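Local coordinates for uncharacterized protein (Actinomyces odontolyticus, PDB 4MJG), which is of unknown function but belongs to the DUF4853 family and is probably a bacterial lipoprotein, at residues 18-21 against 22-26. Residues are numbered along the deposited sequence; the frame is centred on the assembly and turned at random.
Sequences IEEY and ISRQL
The Tyr21 ring swings away from its own N (chi1 -164°) and Gln25 carries CG beside its own N, so that the aromatic ring and the glutamine chain cross at about a right angle. The heavy-atom geometry fits a CH-pi contact: Gln25 CB sits 3.6 Å from the centroid of the Tyr21 ring, 8° off the normal, and Gln25 CG follows over the same face, 3.5 Å from Tyr21 CD2. Past this point the glutamine chain bends, and its OE1 is hydrogen-bonded to a glycerol, probably from the crystallisation liquor.

One turn apart, Glu20 and Arg24 run alongside each other. Glu20 OE2 meets the guanidinium near its plane, at NE of Arg24 (3.0 Å), a salt bridge whose hydrogen bond is weak, bent to 124° at the hydrogen. On the buried side, Ile18 CG1 packs 3.9 Å from Ile22 CD1, and Ile18, Tyr21 and Leu26 all touch Val65 of the sheet.

The i+4 bonds that start with Ile22 N to Ile18 O continue as far as Gln25 N to Tyr21 O (2.9 Å), and Leu26 N adds an i+5, pi-type bond to that same oxygen (3.0 Å). One carbonyl thus serves both where amphipathic helix 18-24, laid on strand 62-73 of an antiparallel sheet, runs on into helix 26-31.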
ATOM      1  N   ILE A  18       1.532  16.301   2.849  1.00 53.81           N
ATOM      2  CA  ILE A  18       1.830  15.261   1.865  1.00 55.64           C
ATOM      3  C   ILE A  18       3.310  14.867   1.867  1.00 57.49           C
ATOM      4  O   ILE A  18       3.640  13.683   1.802  1.00 64.68           O
ATOM      5  CB  ILE A  18       1.385  15.692   0.441  1.00 58.08           C
ATOM      6  CG1 ILE A  18       1.650  14.583  -0.587  1.00 55.43           C
ATOM      7  CG2 ILE A  18       2.062  16.989   0.008  1.00 61.89           C
ATOM      8  CD1 ILE A  18       0.853  13.318  -0.353  1.00 55.78           C
ATOM      9  N   GLU A  19       4.189  15.861   1.966  1.00 61.58           N
ATOM     10  CA  GLU A  19       5.631  15.623   1.940  1.00 64.70           C
ATOM     11  C   GLU A  19       6.111  14.898   3.196  1.00 64.56           C
ATOM     12  O   GLU A  19       6.984  14.032   3.118  1.00 64.75           O
ATOM     13  CB  GLU A  19       6.378  16.948   1.780  1.00 72.40           C
ATOM     14  CG  GLU A  19       6.122  17.642   0.448  1.00 79.55           C
ATOM     15  CD  GLU A  19       5.838  19.126   0.604  1.00 93.85           C
ATOM     16  OE1 GLU A  19       4.808  19.477   1.231  1.00 87.71           O
ATOM     17  OE2 GLU A  19       6.645  19.938   0.096  1.00 88.96           O
ATOM     18  N   GLU A  20       5.541  15.260   4.345  1.00 63.93           N
ATOM     19  CA  GLU A  20       5.854  14.598   5.611  1.00 67.84           C
ATOM     20  C   GLU A  20       5.375  13.155   5.583  1.00 64.93           C
ATOM     21  O   GLU A  20       6.037  12.261   6.120  1.00 72.42           O
ATOM     22  CB  GLU A  20       5.189  15.346   6.775  1.00 71.70           C
ATOM     23  CG  GLU A  20       5.409  14.745   8.164  1.00 74.57           C
ATOM     24  CD  GLU A  20       6.797  14.996   8.728  1.00 71.59           C
ATOM     25  OE1 GLU A  20       7.656  15.562   8.022  1.00 65.07           O
ATOM     26  OE2 GLU A  20       7.029  14.617   9.897  1.00 78.48           O
ATOM     27  N   TYR A  21       4.224  12.939   4.954  1.00 59.16           N
ATOM     28  CA  TYR A  21       3.628  11.611   4.865  1.00 64.50           C
ATOM     29  C   TYR A  21       4.460  10.702   3.969  1.00 61.24           C
ATOM     30  O   TYR A  21       4.750   9.552   4.323  1.00 71.08           O
ATOM     31  CB  TYR A  21       2.213  11.714   4.319  1.00 62.62           C
ATOM     32  CG  TYR A  21       1.369  10.480   4.523  1.00 64.94           C
ATOM     33  CD1 TYR A  21       1.342   9.461   3.576  1.00 64.26           C
ATOM     34  CD2 TYR A  21       0.566  10.348   5.648  1.00 70.20           C
ATOM     35  CE1 TYR A  21       0.548   8.337   3.754  1.00 71.02           C
ATOM     36  CE2 TYR A  21      -0.233   9.231   5.836  1.00 69.28           C
ATOM     37  CZ  TYR A  21      -0.239   8.228   4.892  1.00 68.64           C
ATOM     38  OH  TYR A  21      -1.043   7.129   5.088  1.00 74.38           O
ATOM     39  N   ILE A  22       4.843  11.228   2.811  1.00 55.33           N
ATOM     40  CA  ILE A  22       5.715  10.507   1.888  1.00 58.46           C
ATOM     41  C   ILE A  22       7.033  10.136   2.572  1.00 60.34           C
ATOM     42  O   ILE A  22       7.513   9.001   2.460  1.00 61.29           O
ATOM     43  CB  ILE A  22       5.985  11.348   0.622  1.00 52.43           C
ATOM     44  CG1 ILE A  22       4.728  11.372  -0.256  1.00 51.84           C
ATOM     45  CG2 ILE A  22       7.158  10.783  -0.164  1.00 51.22           C
ATOM     46  CD1 ILE A  22       4.764  12.383  -1.379  1.00 52.45           C
ATOM     47  N   SER A  23       7.595  11.099   3.294  1.00 59.90           N
ATOM     48  CA  SER A  23       8.873  10.918   3.972  1.00 63.43           C
ATOM     49  C   SER A  23       8.828   9.905   5.127  1.00 66.47           C
ATOM     50  O   SER A  23       9.732   9.075   5.254  1.00 62.24           O
ATOM     51  CB  SER A  23       9.368  12.268   4.493  1.00 63.05           C
ATOM     52  OG  SER A  23      10.513  12.111   5.306  1.00 68.76           O
ATOM     53  N   ARG A  24       7.774   9.958   5.943  1.00 67.63           N
ATOM     54  CA  ARG A  24       7.761   9.250   7.234  1.00 68.48           C
ATOM     55  C   ARG A  24       6.713   8.147   7.422  1.00 71.15           C
ATOM     56  O   ARG A  24       6.965   7.179   8.144  1.00 76.46           O
ATOM     57  CB  ARG A  24       7.666  10.275   8.358  1.00 70.74           C
ATOM     58  CG  ARG A  24       9.051  10.813   8.696  1.00 79.28           C
ATOM     59  CD  ARG A  24       9.094  12.193   9.343  1.00 82.65           C
ATOM     60  NE  ARG A  24       8.597  12.236  10.724  1.00 84.27           N
ATOM     61  CZ  ARG A  24       9.234  11.754  11.795  1.00 91.67           C
ATOM     62  NH1 ARG A  24      10.424  11.158  11.699  1.00 99.82           N
ATOM     63  NH2 ARG A  24       8.665  11.867  12.993  1.00 91.26           N
ATOM     64  N   GLN A  25       5.553   8.280   6.792  1.00 67.99           N
ATOM     65  CA  GLN A  25       4.502   7.271   6.936  1.00 69.17           C
ATOM     66  C   GLN A  25       4.604   6.191   5.869  1.00 68.38           C
ATOM     67  O   GLN A  25       4.434   5.004   6.164  1.00 68.48           O
ATOM     68  CB  GLN A  25       3.119   7.917   6.875  1.00 74.42           C
ATOM     69  CG  GLN A  25       2.930   9.086   7.828  1.00 83.83           C
ATOM     70  CD  GLN A  25       3.327   8.756   9.254  1.00 97.72           C
ATOM     71  OE1 GLN A  25       3.078   7.653   9.741  1.00101.25           O
ATOM     72  NE2 GLN A  25       3.947   9.718   9.933  1.00108.44           N
ATOM     73  N   LEU A  26       4.885   6.600   4.636  1.00 65.80           N
ATOM     74  CA  LEU A  26       4.846   5.682   3.495  1.00 60.05           C
ATOM     75  C   LEU A  26       5.721   4.435   3.694  1.00 59.14           C
ATOM     76  O   LEU A  26       5.277   3.321   3.407  1.00 66.32           O
ATOM     77  CB  LEU A  26       5.214   6.418   2.199  1.00 60.62           C
ATOM     78  CG  LEU A  26       4.824   5.758   0.875  1.00 58.93           C
ATOM     79  CD1 LEU A  26       3.349   5.396   0.837  1.00 59.25           C
ATOM     80  CD2 LEU A  26       5.169   6.681  -0.282  1.00 57.84           C
TER